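PDB 4H9D: HNH endonuclease, which probably nicks nucleic acid as a manganese-dependent endonuclease of the HNH family and carries a structurally bound zinc ion. Local coordinates for residues K19-W29 and S64-A72; W29-Y40 and P47-L55. One frame throughout, in Å; residues are numbered along the deposited sequence.

Contact 1 (K19-W29 and S64-A72); sequences KARELRRSQWW and STRGNVVPA
R66 lies across one face of the W28 indole, its CG 3.3 Å from the centroid of the six-membered ring and 12° off the normal, a CH-pi contact. The guanidinium stands above the five-membered ring (R66 CZ 5.4 Å from its centroid), turned 81° to the indole, at most a weak cation-pi attraction. At the edge of the same indole, near its plane, stands V69 CG1, 4.0 Å from W28 CH2. The W29 ring presents its own edge to the backbone, with CH2 3.4 Å from V70 C, and rests against the P71 ring where CH2 lies 3.9 Å from P71 CG. V69 CG1 also packs on W29 CZ3, while its other methyl, CG2, meets L23 CD2 tip to tip at 3.8 Å. L23 gets there with CG anti to the backbone N (chi1 -174°), which carries the branch out from the helix over the chain of 64-66. S64 tucks under A20, and its OG is hydrogen-bonded to E16 O and H54 NE2. No hydrogen bond joins the two segments; apolar surface holds them. Helices 10-24 and 27-34, meeting at the S26 N-cap, thus cover strand 69-73, whose antiparallel partner 50-54 also touches A20 and W29 through M52.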
loop_
_atom_site.group_PDB
_atom_site.type_symbol
_atom_site.label_atom_id
_atom_site.label_comp_id
_atom_site.label_asym_id
_atom_site.label_seq_id
_atom_site.Cartn_x
_atom_site.Cartn_y
_atom_site.Cartn_z
ATOM N N LYS A 19 19.130 8.227 -17.103
ATOM C CA LYS A 19 18.730 9.027 -18.249
ATOM C C LYS A 19 17.611 9.973 -17.801
ATOM O O LYS A 19 17.484 11.082 -18.314
ATOM C CB LYS A 19 18.240 8.120 -19.376
ATOM C CG LYS A 19 19.329 7.223 -19.950
ATOM C CD LYS A 19 18.713 6.112 -20.764
ATOM C CE LYS A 19 17.775 6.680 -21.811
ATOM N NZ LYS A 19 16.628 5.765 -22.067
ATOM N N ALA A 20 16.802 9.538 -16.837
ATOM C CA ALA A 20 15.717 10.375 -16.338
ATOM C C ALA A 20 16.314 11.591 -15.627
ATOM O O ALA A 20 15.938 12.738 -15.903
ATOM C CB ALA A 20 14.844 9.588 -15.380
ATOM N N ARG A 21 17.248 11.333 -14.715
ATOM C CA ARG A 21 17.912 12.392 -13.965
ATOM C C ARG A 21 18.540 13.412 -14.907
ATOM O O ARG A 21 18.624 14.596 -14.599
ATOM C CB ARG A 21 18.993 11.794 -13.076
ATOM C CG ARG A 21 18.472 11.126 -11.819
ATOM C CD ARG A 21 19.550 10.227 -11.223
ATOM N NE ARG A 21 20.897 10.756 -11.456
ATOM C CZ ARG A 21 22.015 10.037 -11.366
ATOM N NH1 ARG A 21 21.960 8.746 -11.039
ATOM N NH2 ARG A 21 23.191 10.601 -11.629
ATOM N N GLU A 22 18.986 12.944 -16.059
ATOM C CA GLU A 22 19.607 13.818 -17.040
ATOM C C GLU A 22 18.523 14.544 -17.805
ATOM O O GLU A 22 18.669 15.707 -18.149
ATOM C CB GLU A 22 20.437 12.993 -18.022
ATOM C CG GLU A 22 21.378 13.789 -18.898
ATOM C CD GLU A 22 22.636 14.206 -18.153
ATOM O OE1 GLU A 22 23.044 13.472 -17.224
ATOM O OE2 GLU A 22 23.226 15.251 -18.506
ATOM N N LEU A 23 17.431 13.844 -18.079
ATOM C CA LEU A 23 16.338 14.426 -18.842
ATOM C C LEU A 23 15.633 15.472 -18.019
ATOM O O LEU A 23 15.109 16.443 -18.553
ATOM C CB LEU A 23 15.352 13.334 -19.284
ATOM C CG LEU A 23 14.185 13.687 -20.217
ATOM C CD1 LEU A 23 14.686 14.327 -21.494
ATOM C CD2 LEU A 23 13.419 12.423 -20.536
ATOM N N ARG A 24 15.645 15.281 -16.708
ATOM C CA ARG A 24 14.988 16.203 -15.805
ATOM C C ARG A 24 15.728 17.533 -15.727
ATOM O O ARG A 24 15.138 18.562 -15.399
ATOM C CB ARG A 24 14.891 15.570 -14.426
ATOM C CG ARG A 24 14.091 16.363 -13.429
ATOM C CD ARG A 24 14.076 15.653 -12.082
ATOM N NE ARG A 24 13.466 14.329 -12.178
ATOM C CZ ARG A 24 14.049 13.208 -11.759
ATOM N NH1 ARG A 24 15.264 13.249 -11.216
ATOM N NH2 ARG A 24 13.418 12.045 -11.877
ATOM N N ARG A 25 17.019 17.512 -16.035
ATOM C CA ARG A 25 17.836 18.719 -15.996
ATOM C C ARG A 25 17.915 19.462 -17.327
ATOM O O ARG A 25 18.501 20.523 -17.399
ATOM C CB ARG A 25 19.250 18.375 -15.534
ATOM C CG ARG A 25 19.305 17.931 -14.087
ATOM C CD ARG A 25 20.725 17.667 -13.634
ATOM N NE ARG A 25 21.332 16.586 -14.402
ATOM C CZ ARG A 25 22.609 16.238 -14.310
ATOM N NH1 ARG A 25 23.411 16.894 -13.478
ATOM N NH2 ARG A 25 23.085 15.245 -15.053
ATOM N N SER A 26 17.324 18.907 -18.375
ATOM C CA SER A 26 17.365 19.521 -19.696
ATOM C C SER A 26 16.544 20.795 -19.800
ATOM O O SER A 26 15.560 20.959 -19.097
ATOM C CB SER A 26 16.862 18.519 -20.746
ATOM O OG SER A 26 15.477 18.244 -20.576
ATOM N N GLN A 27 16.947 21.685 -20.698
ATOM C CA GLN A 27 16.229 22.937 -20.925
ATOM C C GLN A 27 14.804 22.565 -21.284
ATOM O O GLN A 27 13.845 23.190 -20.822
ATOM C CB GLN A 27 16.845 23.702 -22.100
ATOM C CG GLN A 27 18.360 23.878 -22.007
ATOM C CD GLN A 27 18.770 24.918 -20.980
ATOM O OE1 GLN A 27 18.139 25.045 -19.931
ATOM N NE2 GLN A 27 19.839 25.662 -21.274
ATOM N N TRP A 28 14.698 21.535 -22.119
ATOM C CA TRP A 28 13.431 20.996 -22.612
ATOM C C TRP A 28 12.443 20.684 -21.497
ATOM O O TRP A 28 11.255 20.984 -21.614
ATOM C CB TRP A 28 13.690 19.715 -23.434
ATOM C CG TRP A 28 12.444 18.964 -23.795
ATOM C CD1 TRP A 28 11.574 19.273 -24.792
ATOM C CD2 TRP A 28 11.865 17.865 -23.080
ATOM N NE1 TRP A 28 10.477 18.443 -24.741
ATOM C CE2 TRP A 28 10.630 17.568 -23.698
ATOM C CE3 TRP A 28 12.267 17.104 -21.976
ATOM C CZ2 TRP A 28 9.784 16.538 -23.244
ATOM C CZ3 TRP A 28 11.432 16.082 -21.527
ATOM C CH2 TRP A 28 10.203 15.810 -22.161
ATOM N N TRP A 29 12.926 20.068 -20.423
ATOM C CA TRP A 29 12.045 19.727 -19.308
ATOM C C TRP A 29 11.663 20.962 -18.521
ATOM O O TRP A 29 10.503 21.144 -18.166
ATOM C CB TRP A 29 12.708 18.735 -18.361
ATOM C CG TRP A 29 11.785 18.325 -17.259
ATOM C CD1 TRP A 29 11.929 18.573 -15.925
ATOM C CD2 TRP A 29 10.574 17.567 -17.400
ATOM N NE1 TRP A 29 10.883 18.013 -15.220
ATOM C CE2 TRP A 29 10.040 17.386 -16.102
ATOM C CE3 TRP A 29 9.890 17.023 -18.498
ATOM C CZ2 TRP A 29 8.851 16.677 -15.870
ATOM C CZ3 TRP A 29 8.709 16.325 -18.269
ATOM C CH2 TRP A 29 8.202 16.155 -16.961
ATOM N N SER A 64 12.974 6.400 -20.282
ATOM C CA SER A 64 13.026 7.794 -19.878
ATOM C C SER A 64 13.292 8.582 -21.153
ATOM O O SER A 64 14.438 8.792 -21.531
ATOM C CB SER A 64 14.154 8.023 -18.880
ATOM O OG SER A 64 13.851 7.430 -17.628
ATOM N N THR A 65 12.227 8.976 -21.843
ATOM C CA THR A 65 12.362 9.737 -23.080
ATOM C C THR A 65 11.229 10.753 -23.125
ATOM O O THR A 65 10.211 10.572 -22.451
ATOM C CB THR A 65 12.263 8.832 -24.337
ATOM O OG1 THR A 65 10.921 8.359 -24.488
ATOM C CG2 THR A 65 13.195 7.643 -24.215
ATOM N N ARG A 66 11.401 11.815 -23.911
ATOM C CA ARG A 66 10.386 12.858 -24.022
ATOM C C ARG A 66 8.998 12.280 -24.234
ATOM O O ARG A 66 8.008 12.794 -23.690
ATOM C CB ARG A 66 10.720 13.807 -25.169
ATOM C CG ARG A 66 11.933 14.673 -24.913
ATOM C CD ARG A 66 12.154 15.626 -26.058
ATOM N NE ARG A 66 12.641 14.947 -27.253
ATOM C CZ ARG A 66 12.948 15.575 -28.384
ATOM N NH1 ARG A 66 12.812 16.892 -28.462
ATOM N NH2 ARG A 66 13.407 14.895 -29.429
ATOM N N GLY A 67 8.929 11.202 -25.014
ATOM C CA GLY A 67 7.651 10.567 -25.293
ATOM C C GLY A 67 6.960 9.895 -24.109
ATOM O O GLY A 67 5.747 10.028 -23.927
ATOM N N ASN A 68 7.727 9.182 -23.295
ATOM C CA ASN A 68 7.173 8.474 -22.152
ATOM C C ASN A 68 7.240 9.301 -20.856
ATOM O O ASN A 68 6.709 8.920 -19.815
ATOM C CB ASN A 68 7.920 7.139 -22.009
ATOM C CG ASN A 68 7.333 6.250 -20.953
ATOM O OD1 ASN A 68 6.112 6.070 -20.881
ATOM N ND2 ASN A 68 8.198 5.672 -20.123
ATOM N N VAL A 69 7.896 10.443 -20.930
ATOM C CA VAL A 69 8.018 11.308 -19.772
ATOM C C VAL A 69 6.945 12.383 -19.867
ATOM O O VAL A 69 6.600 12.836 -20.962
ATOM C CB VAL A 69 9.439 11.904 -19.708
ATOM C CG1 VAL A 69 9.419 13.271 -19.105
ATOM C CG2 VAL A 69 10.327 10.983 -18.883
ATOM N N VAL A 70 6.419 12.782 -18.715
ATOM C CA VAL A 70 5.340 13.753 -18.655
ATOM C C VAL A 70 5.301 14.452 -17.278
ATOM O O VAL A 70 5.662 13.848 -16.256
ATOM C CB VAL A 70 4.030 13.008 -18.912
ATOM C CG1 VAL A 70 3.253 12.841 -17.630
ATOM C CG2 VAL A 70 3.238 13.710 -19.955
ATOM N N PRO A 71 4.855 15.728 -17.223
ATOM C CA PRO A 71 4.780 16.483 -15.958
ATOM C C PRO A 71 3.513 16.141 -15.194
ATOM O O PRO A 71 2.442 16.099 -15.782
ATOM C CB PRO A 71 4.746 17.951 -16.404
ATOM C CG PRO A 71 4.898 17.921 -17.929
ATOM C CD PRO A 71 4.391 16.563 -18.338
ATOM N N ALA A 72 3.619 15.907 -13.893
ATOM C CA ALA A 72 2.429 15.590 -13.115
ATOM C C ALA A 72 2.471 16.249 -11.740
ATOM O O ALA A 72 3.545 16.438 -11.166
ATOM C CB ALA A 72 2.290 14.090 -12.970
#

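Contact 2 (W29-Y40 and P47-L55); sequences WKNRIARGICHY and PEELTMDHL. With ZN (zinc ion), chain D.
Helix 29-34 passes over strand 50-54 with axes 9.8 Å apart at closest and chain directions 126° apart, and the loop after G36 then returns alongside the strand. I33 and L50 run alongside each other, pointing opposite ways, with I33 CG2 3.8 Å from L50 CD1. With chi1 at 50°, CG1 of I33 sits between the backbone N and carbonyl carbon, and CG2 takes the place beside the backbone N, where it covers part of one W29 face. P47 lays its CG against the I33 carbonyl O and A34. Selenomethionine M52 touches W29 through CB, 3.5 Å from W29 CZ2, while its SE stands farther off above the face, 4.8 Å from the six-membered ring centroid, a distant Met-aromatic contact. The loop leads to C38, whose SG binds zinc at 2.3 Å together with C41, C73 and C76; this Cys4 site joins the loop to the hairpin and helix 74-82 of a beta-beta-alpha metal fold, as in other HNH nucleases. Y40 OH donates to D53 OD2 (2.8 Å), approaching from above the carboxylate plane, with the ring turned 58° from that plane. A phenylalanine here removes the hydroxyl that holds D53 OD2 and would probably leave the carboxylate freer to turn. L55 CD2 fits beside the same hydroxyl, 3.5 Å from Y40 OH, and reaches H39 CE1 at 3.9 Å.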
loop_
_atom_site.group_PDB
_atom_site.type_symbol
_atom_site.label_atom_id
_atom_site.label_comp_id
_atom_site.label_asym_id
_atom_site.label_seq_id
_atom_site.Cartn_x
_atom_site.Cartn_y
_atom_site.Cartn_z
ATOM N N TRP A 29 12.926 20.068 -20.423
ATOM C CA TRP A 29 12.045 19.727 -19.308
ATOM C C TRP A 29 11.663 20.962 -18.521
ATOM O O TRP A 29 10.503 21.144 -18.166
ATOM C CB TRP A 29 12.708 18.735 -18.361
ATOM C CG TRP A 29 11.785 18.325 -17.259
ATOM C CD1 TRP A 29 11.929 18.573 -15.925
ATOM C CD2 TRP A 29 10.574 17.567 -17.400
ATOM N NE1 TRP A 29 10.883 18.013 -15.220
ATOM C CE2 TRP A 29 10.040 17.386 -16.102
ATOM C CE3 TRP A 29 9.890 17.023 -18.498
ATOM C CZ2 TRP A 29 8.851 16.677 -15.870
ATOM C CZ3 TRP A 29 8.709 16.325 -18.269
ATOM C CH2 TRP A 29 8.202 16.155 -16.961
ATOM N N LYS A 30 12.659 21.785 -18.218
ATOM C CA LYS A 30 12.447 23.034 -17.501
ATOM C C LYS A 30 11.367 23.818 -18.231
ATOM O O LYS A 30 10.495 24.429 -17.611
ATOM C CB LYS A 30 13.733 23.857 -17.488
ATOM C CG LYS A 30 14.675 23.564 -16.340
ATOM C CD LYS A 30 15.203 22.164 -16.347
ATOM C CE LYS A 30 16.428 22.095 -15.461
ATOM N NZ LYS A 30 17.417 23.138 -15.883
ATOM N N ASN A 31 11.428 23.802 -19.558
ATOM C CA ASN A 31 10.427 24.513 -20.327
ATOM C C ASN A 31 9.051 23.914 -20.103
ATOM O O ASN A 31 8.090 24.637 -19.805
ATOM C CB ASN A 31 10.748 24.481 -21.817
ATOM C CG ASN A 31 11.179 25.825 -22.332
ATOM O OD1 ASN A 31 12.300 26.272 -22.062
ATOM N ND2 ASN A 31 10.285 26.503 -23.060
ATOM N N ARG A 32 8.961 22.594 -20.243
ATOM C CA ARG A 32 7.700 21.903 -20.067
ATOM C C ARG A 32 7.025 22.185 -18.714
ATOM O O ARG A 32 5.827 22.500 -18.682
ATOM C CB ARG A 32 7.891 20.401 -20.248
ATOM C CG ARG A 32 6.590 19.646 -20.275
ATOM C CD ARG A 32 6.239 19.299 -21.678
ATOM N NE ARG A 32 6.791 18.000 -22.006
ATOM C CZ ARG A 32 6.129 16.852 -21.888
ATOM N NH1 ARG A 32 4.875 16.839 -21.456
ATOM N NH2 ARG A 32 6.736 15.711 -22.201
ATOM N N ILE A 33 7.753 22.081 -17.599
ATOM C CA ILE A 33 7.095 22.354 -16.320
ATOM C C ILE A 33 6.886 23.846 -16.110
ATOM O O ILE A 33 6.062 24.257 -15.297
ATOM C CB ILE A 33 7.859 21.778 -15.110
ATOM C CG1 ILE A 33 9.321 22.175 -15.154
ATOM C CG2 ILE A 33 7.735 20.280 -15.082
ATOM C CD1 ILE A 33 10.070 21.641 -13.961
ATOM N N ALA A 34 7.639 24.655 -16.847
ATOM C CA ALA A 34 7.514 26.112 -16.765
ATOM C C ALA A 34 6.090 26.465 -17.148
ATOM O O ALA A 34 5.505 27.396 -16.600
ATOM C CB ALA A 34 8.487 26.792 -17.727
ATOM N N ARG A 35 5.536 25.710 -18.095
ATOM C CA ARG A 35 4.171 25.922 -18.556
ATOM C C ARG A 35 3.194 25.629 -17.421
ATOM O O ARG A 35 2.068 26.102 -17.428
ATOM C CB ARG A 35 3.898 25.026 -19.764
ATOM C CG ARG A 35 4.892 25.261 -20.885
ATOM C CD ARG A 35 4.726 24.272 -22.018
ATOM N NE ARG A 35 5.705 24.517 -23.071
ATOM C CZ ARG A 35 6.022 23.647 -24.030
ATOM N NH1 ARG A 35 5.439 22.454 -24.077
ATOM N NH2 ARG A 35 6.925 23.974 -24.948
ATOM N N GLY A 36 3.643 24.845 -16.449
ATOM C CA GLY A 36 2.831 24.517 -15.289
ATOM C C GLY A 36 1.541 23.743 -15.483
ATOM O O GLY A 36 0.623 23.851 -14.668
ATOM N N ILE A 37 1.457 22.955 -16.549
ATOM C CA ILE A 37 0.247 22.171 -16.807
ATOM C C ILE A 37 0.450 20.713 -16.409
ATOM O O ILE A 37 1.411 20.087 -16.835
ATOM C CB ILE A 37 -0.136 22.221 -18.291
ATOM C CG1 ILE A 37 -0.538 23.650 -18.674
ATOM C CG2 ILE A 37 -1.271 21.247 -18.565
ATOM C CD1 ILE A 37 -1.690 24.217 -17.855
ATOM N N CYS A 38 -0.435 20.186 -15.569
ATOM C CA CYS A 38 -0.341 18.789 -15.149
ATOM C C CYS A 38 -0.920 17.926 -16.264
ATOM O O CYS A 38 -2.056 18.123 -16.693
ATOM C CB CYS A 38 -1.133 18.566 -13.873
ATOM S SG CYS A 38 -1.296 16.833 -13.466
ATOM N N HIS A 39 -0.146 16.960 -16.730
ATOM C CA HIS A 39 -0.581 16.121 -17.837
ATOM C C HIS A 39 -1.849 15.313 -17.619
ATOM O O HIS A 39 -2.599 15.073 -18.574
ATOM C CB HIS A 39 0.540 15.182 -18.247
ATOM C CG HIS A 39 0.212 14.363 -19.447
ATOM N ND1 HIS A 39 -0.101 13.021 -19.371
ATOM C CD2 HIS A 39 0.111 14.701 -20.754
ATOM C CE1 HIS A 39 -0.383 12.568 -20.580
ATOM N NE2 HIS A 39 -0.261 13.566 -21.437
ATOM N N TYR A 40 -2.095 14.906 -16.373
ATOM C CA TYR A 40 -3.270 14.106 -16.064
ATOM C C TYR A 40 -4.522 14.938 -15.854
ATOM O O TYR A 40 -5.515 14.742 -16.554
ATOM C CB TYR A 40 -2.988 13.218 -14.848
ATOM C CG TYR A 40 -1.878 12.230 -15.131
ATOM C CD1 TYR A 40 -2.033 11.250 -16.130
ATOM C CD2 TYR A 40 -0.637 12.322 -14.477
ATOM C CE1 TYR A 40 -0.985 10.393 -16.481
ATOM C CE2 TYR A 40 0.428 11.466 -14.821
ATOM C CZ TYR A 40 0.236 10.509 -15.825
ATOM O OH TYR A 40 1.257 9.667 -16.189
ATOM N N PRO A 47 5.783 25.369 -11.010
ATOM C CA PRO A 47 6.868 24.441 -11.349
ATOM C C PRO A 47 7.404 23.603 -10.191
ATOM O O PRO A 47 7.817 22.463 -10.383
ATOM C CB PRO A 47 7.917 25.368 -11.929
ATOM C CG PRO A 47 7.068 26.358 -12.677
ATOM C CD PRO A 47 5.972 26.663 -11.694
ATOM N N GLU A 48 7.408 24.159 -8.989
ATOM C CA GLU A 48 7.893 23.409 -7.845
ATOM C C GLU A 48 6.959 22.244 -7.560
ATOM O O GLU A 48 7.407 21.159 -7.196
ATOM C CB GLU A 48 7.978 24.310 -6.612
ATOM C CG GLU A 48 9.135 25.302 -6.631
ATOM C CD GLU A 48 9.094 26.250 -7.819
ATOM O OE1 GLU A 48 8.044 26.898 -8.029
ATOM O OE2 GLU A 48 10.113 26.353 -8.538
ATOM N N GLU A 49 5.660 22.470 -7.751
ATOM C CA GLU A 49 4.645 21.451 -7.481
ATOM C C GLU A 49 4.488 20.321 -8.498
ATOM O O GLU A 49 3.633 19.447 -8.323
ATOM C CB GLU A 49 3.283 22.110 -7.263
ATOM C CG GLU A 49 3.210 23.002 -6.040
ATOM C CD GLU A 49 1.779 23.351 -5.666
ATOM O OE1 GLU A 49 1.010 22.409 -5.354
ATOM O OE2 GLU A 49 1.423 24.557 -5.684
ATOM N N LEU A 50 5.290 20.332 -9.558
ATOM C CA LEU A 50 5.217 19.270 -10.558
ATOM C C LEU A 50 6.387 18.302 -10.418
ATOM O O LEU A 50 7.457 18.672 -9.934
ATOM C CB LEU A 50 5.236 19.847 -11.968
ATOM C CG LEU A 50 4.105 20.788 -12.348
ATOM C CD1 LEU A 50 4.202 21.052 -13.839
ATOM C CD2 LEU A 50 2.758 20.182 -11.989
ATOM N N THR A 51 6.171 17.063 -10.843
ATOM C CA THR A 51 7.203 16.033 -10.805
ATOM C C THR A 51 7.219 15.349 -12.155
ATOM O O THR A 51 6.297 15.504 -12.952
ATOM C CB THR A 51 6.915 14.964 -9.746
ATOM O OG1 THR A 51 6.492 15.598 -8.533
ATOM C CG2 THR A 51 8.177 14.151 -9.466
HETATM N N MSE A 52 8.271 14.601 -12.425
HETATM C CA MSE A 52 8.345 13.903 -13.686
HETATM C C MSE A 52 7.744 12.527 -13.512
HETATM O O MSE A 52 8.073 11.815 -12.563
HETATM C CB MSE A 52 9.782 13.758 -14.128
HETATM C CG MSE A 52 9.919 12.945 -15.376
HETATM SE SE MSE A 52 11.751 12.894 -15.918
HETATM C CE MSE A 52 12.408 11.791 -14.495
ATOM N N ASP A 53 6.842 12.155 -14.409
ATOM C CA ASP A 53 6.247 10.834 -14.325
ATOM C C ASP A 53 6.395 10.130 -15.655
ATOM O O ASP A 53 6.440 10.769 -16.709
ATOM C CB ASP A 53 4.772 10.922 -13.933
ATOM C CG ASP A 53 4.146 9.556 -13.680
ATOM O OD1 ASP A 53 4.855 8.638 -13.209
ATOM O OD2 ASP A 53 2.931 9.405 -13.934
ATOM N N HIS A 54 6.527 8.811 -15.602
ATOM C CA HIS A 54 6.632 8.020 -16.821
ATOM C C HIS A 54 5.262 7.414 -17.051
ATOM O O HIS A 54 4.721 6.746 -16.170
ATOM C CB HIS A 54 7.644 6.901 -16.667
ATOM C CG HIS A 54 9.035 7.369 -16.397
ATOM N ND1 HIS A 54 9.436 7.835 -15.164
ATOM C CD2 HIS A 54 10.130 7.403 -17.191
ATOM C CE1 HIS A 54 10.722 8.132 -15.209
ATOM N NE2 HIS A 54 11.166 7.878 -16.428
ATOM N N LEU A 55 4.691 7.674 -18.221
ATOM C CA LEU A 55 3.383 7.132 -18.550
ATOM C C LEU A 55 3.483 5.639 -18.312
ATOM O O LEU A 55 2.701 5.058 -17.559
ATOM C CB LEU A 55 3.064 7.417 -20.010
ATOM C CG LEU A 55 2.721 8.866 -20.305
ATOM C CD1 LEU A 55 2.620 9.048 -21.792
ATOM C CD2 LEU A 55 1.417 9.225 -19.616
HETATM ZN ZN ZN D . -2.816 16.569 -11.741
#

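Contact 2 is nested within the chain loop that contact 1 closes, and their centres lie 9 Å apart. W29 belongs to both: its indole packs against strand 69-73 in one and strand 50-54 in the other, so helix 27-34 spans the two-stranded antiparallel sheet. The strands themselves are joined by probable hydrogen bonds, A72 O to T51 N at 2.7 Å and V70 O to D53 N at 2.8 Å. Zinc lies at one end: contact 2 supplies C38, while the P71 side chain of contact 1 comes within about 9 Å of the ion. Bound magnesium is more remote, about 11 Å from the D53 side chain.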